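PDB 5FOO: 6-phospho-beta-d glycosidase from Streptococcus pyogenes, which probably hydrolyses 6-phospho-beta-glucosides as a family 1 glycoside hydrolase and binds the probe 6-phosphocyclophellitol in its pocket. Local coordinates for residues 20-25 / 30-35; 26-29 / 35-38; 84-89 / 121-126; 227-232 / 346-351; 377-380 / 384-387. The protein carries 1 engineered substitution. One frame throughout, in Å; residues are numbered along the deposited sequence.

Three of the five contacts cluster on one side of the (beta/alpha)8 barrel. Interactions 1 and 2, with centres about 5 Å apart, share helix 30-37 and are joined by the salt bridge from Arg-22 to Glu-36. Interaction 3 lies about 13 Å from interaction 2, centre to centre, and meets it through His-27, which packs on Phe-86. Interaction 4 sits across the centre of the chain, about 36 Å from interaction 1 between centres; the nearest atoms of interaction 5 are about 16 Å from those of interaction 4 and farther from the rest. No segment residue lines the sugar pocket; Asp-32 of interaction 1 and Ile-349 of interaction 4 have side chains about 13 Å from 6-phosphocyclophellitol.

Interaction 1: residues 20-25 / 30-35; sequences EGRFAK and LFDYWY
Lys-25 and Asp-32 reach each other through contrasting first torsions: the lysine places CG anti to its own backbone N (chi1 -161°), whereas the aspartate turns CG beside its N and anti to the carbonyl carbon (chi1 -55°). The two side chains come from opposite directions and join in a salt bridge, Lys-25 NZ lying 2.8 Å from Asp-32 OD2, which accepts through its syn lone pair. Arg-22 arrives differently. It slides past Asp-32 in the opposite sense, its CD packing 3.4 Å from Asp-32 OD1, while Asp-32 CB lies over one face of the guanidinium. Arg-22 NE is 4.1 Å from Asp-32 OD2, but the oxygen stands well out of the guanidinium plane, so NE and OD2 attract by charge alone, with no N-H aimed at the oxygen. The loop 20-25 that supplies both basic residues contains a type II beta turn from Arg-22 to Lys-25, closed by a bond of 3.0 Å from Lys-25 N to Arg-22 O; this turn brings both residues to the first turns of helix 30-37. A water also bridges Arg-22 and Asp-32, accepting from Arg-22 NH1 and donating to Asp-32 O. Arg-22 NH1 also forms a salt bridge with Glu-36, one turn along the helix. Asp-32 OD2 accepts from Asn-29 N as well, and Lys-25 NZ has a further partner in Gln-78 OE1.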
# COMPACT_ATOMS: atom_id res chain seq x y z
N GLU A 20 10.67 10.09 4.09
CA GLU A 20 12.03 10.57 3.79
C GLU A 20 12.26 12.05 3.97
O GLU A 20 13.27 12.47 4.54
CB GLU A 20 12.42 10.25 2.35
CG GLU A 20 12.76 8.78 2.06
CD GLU A 20 12.90 8.46 0.58
OE1 GLU A 20 13.04 9.43 -0.23
OE2 GLU A 20 12.94 7.23 0.22
N GLY A 21 11.32 12.84 3.45
CA GLY A 21 11.60 14.26 3.19
C GLY A 21 12.16 14.40 1.78
O GLY A 21 12.57 13.41 1.18
N ARG A 22 12.15 15.62 1.25
CA ARG A 22 12.65 15.91 -0.09
C ARG A 22 14.13 16.28 -0.12
O ARG A 22 14.64 16.63 -1.16
CB ARG A 22 11.83 17.01 -0.71
CG ARG A 22 10.40 16.53 -1.00
CD ARG A 22 9.61 17.64 -1.76
NE ARG A 22 10.27 18.08 -2.98
CZ ARG A 22 9.97 19.17 -3.71
NH1 ARG A 22 8.96 20.01 -3.42
NH2 ARG A 22 10.71 19.44 -4.77
N PHE A 23 14.81 16.14 1.01
CA PHE A 23 16.21 16.42 1.12
C PHE A 23 16.92 15.71 0.01
O PHE A 23 16.72 14.54 -0.09
CB PHE A 23 16.76 15.90 2.43
CG PHE A 23 16.09 16.49 3.62
CD1 PHE A 23 16.45 17.74 4.06
CD2 PHE A 23 15.12 15.76 4.33
CE1 PHE A 23 15.83 18.28 5.19
CE2 PHE A 23 14.52 16.30 5.45
CZ PHE A 23 14.88 17.55 5.87
N ALA A 24 17.73 16.45 -0.77
CA ALA A 24 18.50 15.96 -1.94
C ALA A 24 17.74 15.14 -3.01
O ALA A 24 18.34 14.27 -3.66
CB ALA A 24 19.72 15.18 -1.49
N LYS A 25 16.46 15.40 -3.19
CA LYS A 25 15.67 14.61 -4.09
C LYS A 25 15.52 15.40 -5.34
O LYS A 25 14.95 16.49 -5.31
CB LYS A 25 14.30 14.21 -3.49
CG LYS A 25 13.65 13.02 -4.20
CD LYS A 25 12.37 12.54 -3.53
CE LYS A 25 11.23 13.52 -3.81
NZ LYS A 25 9.89 13.13 -3.30
N LEU A 30 4.02 13.41 -7.63
CA LEU A 30 2.72 14.08 -7.73
C LEU A 30 2.40 14.81 -6.47
O LEU A 30 1.96 15.97 -6.55
CB LEU A 30 1.59 13.14 -8.05
CG LEU A 30 1.74 12.38 -9.34
CD1 LEU A 30 0.51 11.56 -9.65
CD2 LEU A 30 2.08 13.29 -10.52
N PHE A 31 2.59 14.17 -5.31
CA PHE A 31 2.25 14.87 -4.04
C PHE A 31 3.15 16.08 -3.67
O PHE A 31 2.64 17.08 -3.16
CB PHE A 31 2.17 13.90 -2.87
CG PHE A 31 0.79 13.35 -2.64
CD1 PHE A 31 -0.17 14.10 -1.97
CD2 PHE A 31 0.46 12.05 -3.06
CE1 PHE A 31 -1.44 13.58 -1.75
CE2 PHE A 31 -0.80 11.52 -2.85
CZ PHE A 31 -1.77 12.28 -2.20
N ASP A 32 4.44 16.01 -3.98
CA ASP A 32 5.34 17.10 -3.78
C ASP A 32 4.82 18.30 -4.59
O ASP A 32 4.83 19.44 -4.09
CB ASP A 32 6.76 16.83 -4.28
CG ASP A 32 7.39 15.58 -3.69
OD1 ASP A 32 7.21 15.33 -2.48
OD2 ASP A 32 8.11 14.89 -4.45
N TYR A 33 4.43 18.04 -5.84
CA TYR A 33 3.94 19.08 -6.73
C TYR A 33 2.65 19.74 -6.24
O TYR A 33 2.51 21.00 -6.21
CB TYR A 33 3.68 18.54 -8.13
CG TYR A 33 3.12 19.59 -9.05
CD1 TYR A 33 3.95 20.60 -9.53
CD2 TYR A 33 1.78 19.55 -9.48
CE1 TYR A 33 3.46 21.57 -10.40
CE2 TYR A 33 1.28 20.50 -10.36
CZ TYR A 33 2.13 21.52 -10.80
OH TYR A 33 1.69 22.45 -11.65
N TRP A 34 1.73 18.85 -5.87
CA TRP A 34 0.47 19.24 -5.30
C TRP A 34 0.60 20.13 -4.07
O TRP A 34 -0.13 21.13 -3.94
CB TRP A 34 -0.40 18.02 -4.97
CG TRP A 34 -1.93 18.27 -5.08
CD1 TRP A 34 -2.57 19.38 -5.56
CD2 TRP A 34 -2.95 17.35 -4.69
NE1 TRP A 34 -3.94 19.20 -5.48
CE2 TRP A 34 -4.18 17.97 -4.94
CE3 TRP A 34 -2.93 16.08 -4.10
CZ2 TRP A 34 -5.39 17.34 -4.68
CZ3 TRP A 34 -4.14 15.44 -3.85
CH2 TRP A 34 -5.34 16.06 -4.15
N TYR A 35 1.46 19.75 -3.13
CA TYR A 35 1.73 20.59 -2.01
C TYR A 35 2.33 21.95 -2.42
O TYR A 35 2.00 22.98 -1.81
CB TYR A 35 2.57 19.90 -0.94
CG TYR A 35 2.86 20.80 0.23
CD1 TYR A 35 1.91 20.96 1.23
CD2 TYR A 35 4.01 21.56 0.27
CE1 TYR A 35 2.12 21.83 2.30
CE2 TYR A 35 4.26 22.45 1.31
CZ TYR A 35 3.31 22.59 2.31
OH TYR A 35 3.55 23.43 3.34
O HOH W 1 6.55 19.64 -1.76

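Interaction 2: residues 26-29 / 35-38; sequences QHRN and YEEE. With PO4 (phosphate ion), chain M.
Arg-28 and Glu-36 meet in a salt bridge at the protein surface, with Arg-28 NH1 3.1 Å from Glu-36 OE1. The bond is nearly straight (166°), and the oxygen lies in the guanidinium plane, at its edge. Seen from the acid, the donor comes to the syn side of OE1, 25° out of the carboxylate plane. The two side chains cross at about a right angle, and the carboxylate also lies against the aliphatic part of the arginine, where Glu-36 OE2 is 3.3 Å from Arg-28 CD.

The rest of the guanidinium is given to a phosphate ion, probably from the crystallisation liquor. Arg-28 NE donates to phosphate O4 at 2.9 Å, and NH2 reaches O1 at 3.2 Å. A bend at chi3 (-62°) brings NE round to O4, the oxygen that the backbone Arg-28 N already holds at 2.8 Å. His-27 adds a fourth bond, from ND1 to phosphate O3 at 2.9 Å. Anion and carboxylate together therefore hold the guanidinium by all three of its nitrogens, which should fix its rotation.

Further out, Glu-36 OE2 forms a salt bridge with Arg-22, and His-27 NE2 is hydrogen-bonded to Asp-84 O. The backbone of Arg-28 pairs with that of Ile-124. Asn-29, at the N-cap of helix 30-37, caps a backbone N with its side chain, so the loop leads straight from the anion site into the helix that carries Glu-36, with His-27 packed on helix 79-82.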
# COMPACT_ATOMS: atom_id res chain seq x y z
N GLN A 26 15.94 14.82 -6.46
CA GLN A 26 16.07 15.57 -7.69
C GLN A 26 14.73 16.03 -8.26
O GLN A 26 14.64 17.10 -8.86
CB GLN A 26 16.84 14.73 -8.71
CG GLN A 26 17.09 15.41 -10.04
CD GLN A 26 17.96 14.60 -11.01
OE1 GLN A 26 18.64 13.64 -10.68
NE2 GLN A 26 17.93 15.02 -12.22
N HIS A 27 13.69 15.21 -8.16
CA HIS A 27 12.47 15.50 -8.91
C HIS A 27 11.35 15.54 -7.94
O HIS A 27 11.43 14.96 -6.85
CB HIS A 27 12.15 14.37 -9.95
CG HIS A 27 13.23 14.08 -10.96
ND1 HIS A 27 13.40 14.82 -12.12
CD2 HIS A 27 14.13 13.07 -11.05
CE1 HIS A 27 14.37 14.31 -12.86
NE2 HIS A 27 14.87 13.28 -12.21
N ARG A 28 10.25 16.14 -8.38
CA ARG A 28 8.98 16.10 -7.67
C ARG A 28 8.09 14.94 -8.08
O ARG A 28 7.92 14.66 -9.28
CB ARG A 28 8.18 17.41 -7.90
CG ARG A 28 8.97 18.66 -7.43
CD ARG A 28 8.37 19.96 -7.94
NE ARG A 28 8.40 20.00 -9.38
CZ ARG A 28 7.93 20.98 -10.13
NH1 ARG A 28 7.36 22.06 -9.62
NH2 ARG A 28 8.04 20.85 -11.42
N ASN A 29 7.53 14.28 -7.07
CA ASN A 29 6.44 13.40 -7.31
C ASN A 29 5.11 14.12 -7.37
O ASN A 29 5.08 15.31 -7.17
CB ASN A 29 6.49 12.18 -6.34
CG ASN A 29 6.18 12.53 -4.89
OD1 ASN A 29 5.24 13.22 -4.56
ND2 ASN A 29 6.92 11.91 -4.00
N TYR A 35 1.46 19.75 -3.13
CA TYR A 35 1.73 20.59 -2.01
C TYR A 35 2.33 21.95 -2.42
O TYR A 35 2.00 22.98 -1.81
CB TYR A 35 2.57 19.90 -0.94
CG TYR A 35 2.86 20.80 0.23
CD1 TYR A 35 1.91 20.96 1.23
CD2 TYR A 35 4.01 21.56 0.27
CE1 TYR A 35 2.12 21.83 2.30
CE2 TYR A 35 4.26 22.45 1.31
CZ TYR A 35 3.31 22.59 2.31
OH TYR A 35 3.55 23.43 3.34
N GLU A 36 3.22 21.98 -3.40
CA GLU A 36 3.78 23.27 -3.87
C GLU A 36 2.69 24.23 -4.38
O GLU A 36 2.72 25.43 -4.08
CB GLU A 36 4.84 23.08 -4.94
CG GLU A 36 6.18 22.59 -4.40
CD GLU A 36 7.25 22.46 -5.49
OE1 GLU A 36 7.04 22.89 -6.65
OE2 GLU A 36 8.29 21.85 -5.22
N GLU A 37 1.71 23.67 -5.05
CA GLU A 37 0.62 24.44 -5.69
C GLU A 37 -0.51 24.80 -4.75
O GLU A 37 -1.02 25.89 -4.85
CB GLU A 37 0.02 23.67 -6.86
CG GLU A 37 0.98 23.41 -7.97
CD GLU A 37 1.48 24.69 -8.60
OE1 GLU A 37 0.66 25.42 -9.18
OE2 GLU A 37 2.67 24.97 -8.52
N GLU A 38 -0.89 23.90 -3.83
CA GLU A 38 -2.09 24.08 -2.96
C GLU A 38 -1.89 23.64 -1.54
O GLU A 38 -2.51 22.70 -1.12
CB GLU A 38 -3.29 23.33 -3.58
CG GLU A 38 -3.51 23.65 -5.07
CD GLU A 38 -4.82 23.13 -5.60
OE1 GLU A 38 -5.84 23.47 -4.99
OE2 GLU A 38 -4.85 22.36 -6.61
P PO4 M . 10.73 17.84 -11.82
O1 PO4 M . 9.66 18.44 -12.74
O2 PO4 M . 12.06 18.55 -11.82
O3 PO4 M . 11.04 16.41 -12.43
O4 PO4 M . 10.22 18.00 -10.44

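Interaction 3: residues 84-89 / 121-126; sequences DDFEQA and DLPIAL
Phe-86, in the irregular loop 84-89, faces the start of helix 124-130, and its CA is 8.3 Å from that of Leu-126. The ring points at the helix entrance and meets three residues there. Its far end presses on Pro-123, the N-cap residue: Phe-86 CZ is 3.4 Å from Pro-123 CB, with CG of the proline almost as near. The ring and the proline lie oblique to one another. Closer to the backbone, Leu-126 CD2 packs 4.1 Å from Phe-86 CB, while Ala-125 CB touches CE2 more loosely at 4.3 Å. With CG anti to the carbonyl carbon (chi1 -64°), the phenyl group is carried across to this apolar patch, and the contact is purely hydrophobic.

The loop contains an Asx turn, in which Asp-85 OD1 accepts from Glu-87 N at 2.9 Å. The carboxylate of Glu-87 bonds to Tyr-130 and His-137, tying the loop to helices 124-130 and 136-153. Trp-79 of helix 79-82 meets the Phe-86 ring edge-to-face and also touches Pro-123 and Leu-126. The cluster thus joins the loop leading to helix 93-108 with helices 79-82 and 124-130, while Leu-126 extends it to Leu-141 of helix 136-153.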
# COMPACT_ATOMS: atom_id res chain seq x y z
N ASP A 84 17.76 10.05 -12.61
CA ASP A 84 18.16 11.36 -13.05
C ASP A 84 17.33 11.66 -14.32
O ASP A 84 16.41 12.46 -14.28
CB ASP A 84 19.68 11.38 -13.27
CG ASP A 84 20.17 12.68 -13.95
OD1 ASP A 84 19.43 13.65 -14.18
OD2 ASP A 84 21.34 12.72 -14.30
N ASP A 85 17.61 10.96 -15.42
CA ASP A 85 16.94 11.22 -16.69
C ASP A 85 15.95 10.06 -16.79
O ASP A 85 16.34 8.91 -16.86
CB ASP A 85 18.00 11.26 -17.81
CG ASP A 85 17.41 11.24 -19.24
OD1 ASP A 85 16.20 11.03 -19.45
OD2 ASP A 85 18.23 11.38 -20.19
N PHE A 86 14.66 10.37 -16.74
CA PHE A 86 13.61 9.37 -16.79
C PHE A 86 13.56 8.57 -18.08
O PHE A 86 13.20 7.41 -18.05
CB PHE A 86 12.24 9.99 -16.58
CG PHE A 86 12.03 10.60 -15.24
CD1 PHE A 86 12.18 9.85 -14.10
CD2 PHE A 86 11.63 11.90 -15.12
CE1 PHE A 86 11.97 10.42 -12.86
CE2 PHE A 86 11.40 12.47 -13.88
CZ PHE A 86 11.57 11.72 -12.74
N GLU A 87 13.90 9.20 -19.21
CA GLU A 87 13.77 8.57 -20.52
C GLU A 87 14.85 7.51 -20.67
O GLU A 87 14.66 6.56 -21.32
CB GLU A 87 13.97 9.61 -21.65
CG GLU A 87 12.93 10.71 -21.71
CD GLU A 87 11.52 10.19 -22.07
OE1 GLU A 87 11.32 9.11 -22.69
OE2 GLU A 87 10.59 10.89 -21.76
N GLN A 88 15.99 7.68 -20.03
CA GLN A 88 17.13 6.74 -20.17
C GLN A 88 17.33 5.94 -18.91
O GLN A 88 18.23 5.14 -18.85
CB GLN A 88 18.41 7.55 -20.51
CG GLN A 88 18.50 7.99 -21.95
CD GLN A 88 18.91 6.83 -22.84
OE1 GLN A 88 20.09 6.45 -22.90
NE2 GLN A 88 17.95 6.24 -23.52
N ALA A 89 16.52 6.17 -17.88
CA ALA A 89 16.76 5.67 -16.54
C ALA A 89 18.25 5.74 -16.10
O ALA A 89 18.81 4.75 -15.60
CB ALA A 89 16.22 4.27 -16.42
N ASP A 121 3.51 7.81 -6.10
CA ASP A 121 4.55 8.78 -6.34
C ASP A 121 5.14 8.82 -7.72
O ASP A 121 6.34 9.01 -7.87
CB ASP A 121 5.66 8.67 -5.27
CG ASP A 121 6.44 7.34 -5.34
OD1 ASP A 121 5.87 6.33 -5.83
OD2 ASP A 121 7.62 7.32 -4.91
N LEU A 122 4.29 8.75 -8.72
CA LEU A 122 4.67 9.07 -10.08
C LEU A 122 5.39 10.43 -10.13
O LEU A 122 4.94 11.42 -9.52
CB LEU A 122 3.42 9.07 -10.98
CG LEU A 122 3.68 9.36 -12.44
CD1 LEU A 122 4.06 8.09 -13.19
CD2 LEU A 122 2.47 10.02 -13.09
N PRO A 123 6.48 10.53 -10.89
CA PRO A 123 7.05 11.88 -11.18
C PRO A 123 6.07 12.82 -11.92
O PRO A 123 5.51 12.47 -12.99
CB PRO A 123 8.22 11.59 -12.11
CG PRO A 123 8.54 10.17 -11.94
CD PRO A 123 7.21 9.48 -11.60
N ILE A 124 5.87 14.00 -11.36
CA ILE A 124 5.08 15.04 -12.08
C ILE A 124 5.56 15.25 -13.51
O ILE A 124 4.74 15.43 -14.40
CB ILE A 124 5.00 16.37 -11.28
CG1 ILE A 124 3.87 17.30 -11.80
CG2 ILE A 124 6.34 17.07 -11.30
CD1 ILE A 124 2.46 16.70 -11.72
N ALA A 125 6.85 15.15 -13.83
CA ALA A 125 7.24 15.46 -15.21
C ALA A 125 6.63 14.45 -16.19
O ALA A 125 6.31 14.80 -17.34
CB ALA A 125 8.76 15.54 -15.40
N LEU A 126 6.46 13.20 -15.75
CA LEU A 126 5.83 12.15 -16.60
C LEU A 126 4.34 12.30 -16.72
O LEU A 126 3.79 11.97 -17.75
CB LEU A 126 6.20 10.74 -16.14
CG LEU A 126 7.71 10.46 -16.14
CD1 LEU A 126 7.99 9.01 -15.67
CD2 LEU A 126 8.36 10.84 -17.51

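Interaction 4: residues 227-232 / 346-351; sequences PAYPAS and VYDIAI
Segment 227-232, which includes the short strand 228-230, approaches the flank of helix 344-356 most closely where the CA atoms of Pro-227 and Ile-349 are 7.2 Å apart. Tyr-229 reaches further than the backbone does: its hydroxyl OH donates to Asp-348 OD2 at 2.7 Å. The carboxylate oxygen sits at the ring edge, near the ring plane, and offers its anti lone pair, the one turned away from OD1. Ring and carboxylate planes stand 80° apart, almost perpendicular. Asp-348 has CG anti to its carbonyl carbon (chi1 -64°), which turns the acid out to the phenol.

Pro-227 packs beside the bonded pair. Its CG lies 4.0 Å from Asp-348 CB and its CD 4.1 Å from Ile-349 CG1, and it crosses both side chains at about a right angle. The same proline also covers part of one face of the tyrosine ring, with CB 3.6 Å above it and offset toward the rim.

Backbone bonds from Tyr-229 to Lys-302 and Val-304 place the strand at the edge of a small mixed sheet outside the barrel. A short phenol-carboxylate bond beside apolar packing joins that sheet to the helix, and donation by the phenol would be expected to stabilise the charged form of Asp-348.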
# COMPACT_ATOMS: atom_id res chain seq x y z
N PRO A 227 -13.32 -7.33 1.97
CA PRO A 227 -14.59 -7.68 1.45
C PRO A 227 -15.52 -6.45 1.28
O PRO A 227 -15.39 -5.48 2.04
CB PRO A 227 -15.18 -8.59 2.54
CG PRO A 227 -13.99 -9.14 3.23
CD PRO A 227 -13.11 -7.92 3.30
N ALA A 228 -16.40 -6.50 0.28
CA ALA A 228 -17.47 -5.48 0.11
C ALA A 228 -18.73 -6.14 0.66
O ALA A 228 -19.40 -6.90 -0.03
CB ALA A 228 -17.60 -5.11 -1.36
N TYR A 229 -18.96 -5.98 1.97
CA TYR A 229 -20.04 -6.72 2.63
C TYR A 229 -21.39 -6.13 2.17
O TYR A 229 -21.57 -4.93 2.27
CB TYR A 229 -19.95 -6.61 4.18
CG TYR A 229 -18.75 -7.29 4.82
CD1 TYR A 229 -18.47 -8.66 4.60
CD2 TYR A 229 -17.95 -6.61 5.68
CE1 TYR A 229 -17.41 -9.29 5.23
CE2 TYR A 229 -16.89 -7.21 6.31
CZ TYR A 229 -16.61 -8.53 6.09
OH TYR A 229 -15.53 -9.03 6.73
N PRO A 230 -22.33 -6.98 1.68
CA PRO A 230 -23.62 -6.46 1.22
C PRO A 230 -24.44 -5.94 2.37
O PRO A 230 -24.37 -6.50 3.46
CB PRO A 230 -24.27 -7.67 0.63
CG PRO A 230 -23.66 -8.85 1.37
CD PRO A 230 -22.22 -8.45 1.50
N ALA A 231 -25.19 -4.86 2.17
CA ALA A 231 -26.08 -4.37 3.23
C ALA A 231 -27.13 -5.39 3.73
O ALA A 231 -27.51 -5.38 4.91
CB ALA A 231 -26.80 -3.11 2.77
N SER A 232 -27.61 -6.25 2.84
CA SER A 232 -28.61 -7.29 3.16
C SER A 232 -28.41 -8.39 2.16
O SER A 232 -27.57 -8.26 1.25
CB SER A 232 -30.06 -6.78 3.04
OG SER A 232 -30.42 -6.59 1.67
N VAL A 346 -10.25 -9.62 8.65
CA VAL A 346 -8.93 -10.25 8.42
C VAL A 346 -9.03 -11.74 8.21
O VAL A 346 -8.34 -12.27 7.36
CB VAL A 346 -8.00 -10.00 9.56
CG1 VAL A 346 -6.66 -10.76 9.35
CG2 VAL A 346 -7.75 -8.51 9.69
N TYR A 347 -9.90 -12.41 8.97
CA TYR A 347 -10.16 -13.83 8.81
C TYR A 347 -10.79 -14.06 7.46
O TYR A 347 -10.34 -14.93 6.68
CB TYR A 347 -11.07 -14.34 9.94
CG TYR A 347 -11.53 -15.78 9.78
CD1 TYR A 347 -10.70 -16.88 10.12
CD2 TYR A 347 -12.78 -16.05 9.31
CE1 TYR A 347 -11.15 -18.19 9.97
CE2 TYR A 347 -13.21 -17.34 9.12
CZ TYR A 347 -12.40 -18.39 9.46
OH TYR A 347 -12.94 -19.61 9.24
N ASP A 348 -11.80 -13.25 7.11
CA ASP A 348 -12.42 -13.39 5.78
C ASP A 348 -11.44 -13.27 4.63
O ASP A 348 -11.55 -14.02 3.67
CB ASP A 348 -13.60 -12.43 5.55
CG ASP A 348 -14.79 -12.69 6.53
OD1 ASP A 348 -14.97 -13.81 7.02
OD2 ASP A 348 -15.52 -11.75 6.83
N ILE A 349 -10.51 -12.32 4.72
CA ILE A 349 -9.44 -12.19 3.72
C ILE A 349 -8.58 -13.51 3.68
O ILE A 349 -8.20 -14.00 2.62
CB ILE A 349 -8.58 -10.98 4.08
CG1 ILE A 349 -9.37 -9.66 3.75
CG2 ILE A 349 -7.28 -10.97 3.35
CD1 ILE A 349 -8.71 -8.42 4.32
N ALA A 350 -8.29 -14.03 4.86
CA ALA A 350 -7.43 -15.21 4.97
C ALA A 350 -8.08 -16.42 4.32
O ALA A 350 -7.42 -17.14 3.57
CB ALA A 350 -7.07 -15.47 6.43
N ILE A 351 -9.39 -16.56 4.52
CA ILE A 351 -10.18 -17.64 3.94
C ILE A 351 -10.29 -17.49 2.42
O ILE A 351 -10.28 -18.49 1.65
CB ILE A 351 -11.56 -17.71 4.64
CG1 ILE A 351 -11.41 -18.06 6.14
CG2 ILE A 351 -12.54 -18.68 3.97
CD1 ILE A 351 -10.70 -19.36 6.39

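Interaction 5: residues 377-380 / 384-387; sequences YRDE and IQDD
Gln-385 N donates to Tyr-377 O at 3.0 Å, a nearly straight bond (166°) across the two arms of a surface loop. The donor stands above the carbonyl plane, 49° out of it, and so does not lie on a lone pair. The arms are very close here, with the CA atoms of Arg-378 and Ile-384 only 4.1 Å apart.

Side chains add to the contact around the backbone bond. CG1 of Ile-384 lies over one face of the Arg-378 guanidinium, offset toward its rim and 4.1 Å from NH2. A bend at chi3 (83°) helps turn the flat group over the isoleucine, while its polar edge is used in other bonds: NH2 forms a salt bridge with Glu-436, and NE donates to Gly-382 O. Between Arg-378 and Ile-384, a single beta bridge pins the loop between barrel strand 362-367 and helix 387-405 back on itself.

Across the arms, the Asp-379 carboxylate and the Gln-385 amide lie one over the other with their planes nearly parallel, and behind these flat ends Asp-379 CB is 3.8 Å from Gln-385 CG. Tyr-377 CB also approaches Ile-384 CG2, at 4.4 Å, and the Tyr-377 ring meets that of Tyr-388.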
# COMPACT_ATOMS: atom_id res chain seq x y z
N TYR A 377 -2.98 11.48 25.74
CA TYR A 377 -2.78 10.19 26.39
C TYR A 377 -1.39 9.99 26.98
O TYR A 377 -1.06 8.88 27.41
CB TYR A 377 -3.10 9.01 25.46
CG TYR A 377 -4.49 9.01 24.85
CD1 TYR A 377 -4.77 9.74 23.67
CD2 TYR A 377 -5.52 8.27 25.43
CE1 TYR A 377 -6.05 9.73 23.10
CE2 TYR A 377 -6.81 8.26 24.87
CZ TYR A 377 -7.07 8.98 23.71
OH TYR A 377 -8.34 8.92 23.17
N ARG A 378 -0.58 11.03 27.06
CA ARG A 378 0.71 10.82 27.72
C ARG A 378 0.49 10.63 29.23
O ARG A 378 -0.37 11.25 29.81
CB ARG A 378 1.73 11.95 27.50
CG ARG A 378 1.58 12.79 26.27
CD ARG A 378 2.68 13.85 26.24
NE ARG A 378 3.80 13.18 25.69
CZ ARG A 378 4.12 13.11 24.41
NH1 ARG A 378 3.48 13.78 23.47
NH2 ARG A 378 5.15 12.37 24.09
N ASP A 379 1.26 9.74 29.85
CA ASP A 379 1.25 9.56 31.30
C ASP A 379 2.35 10.43 31.98
O ASP A 379 3.00 11.23 31.29
CB ASP A 379 1.44 8.07 31.61
CG ASP A 379 2.86 7.57 31.27
OD1 ASP A 379 3.77 8.32 30.83
OD2 ASP A 379 3.06 6.37 31.43
N GLU A 380 2.55 10.21 33.30
CA GLU A 380 3.59 10.89 34.14
C GLU A 380 4.93 10.92 33.44
O GLU A 380 5.61 11.95 33.45
CB GLU A 380 3.76 10.22 35.53
N ILE A 384 3.33 8.25 25.39
CA ILE A 384 1.97 8.05 24.95
C ILE A 384 1.45 6.66 25.32
O ILE A 384 2.01 5.69 24.91
CB ILE A 384 1.83 8.30 23.44
CG1 ILE A 384 2.17 9.76 23.10
CG2 ILE A 384 0.40 8.02 22.99
CD1 ILE A 384 2.24 10.08 21.61
N GLN A 385 0.35 6.59 26.09
CA GLN A 385 -0.29 5.33 26.47
C GLN A 385 -1.37 5.01 25.52
O GLN A 385 -2.54 5.22 25.81
CB GLN A 385 -0.91 5.43 27.87
CG GLN A 385 0.13 5.80 28.90
CD GLN A 385 1.35 4.88 28.87
OE1 GLN A 385 2.45 5.30 28.52
NE2 GLN A 385 1.16 3.63 29.24
N ASP A 386 -0.98 4.45 24.39
CA ASP A 386 -1.93 4.18 23.30
C ASP A 386 -2.53 2.82 23.42
O ASP A 386 -2.34 1.97 22.52
CB ASP A 386 -1.26 4.38 21.92
CG ASP A 386 0.03 3.55 21.72
OD1 ASP A 386 0.68 3.10 22.69
OD2 ASP A 386 0.43 3.42 20.56
N ASP A 387 -3.27 2.57 24.51
CA ASP A 387 -3.91 1.25 24.66
C ASP A 387 -5.00 0.97 23.63
O ASP A 387 -5.23 -0.19 23.32
CB ASP A 387 -4.30 0.85 26.10
CG ASP A 387 -4.92 1.94 26.86
OD1 ASP A 387 -5.83 2.63 26.33
OD2 ASP A 387 -4.47 2.12 28.03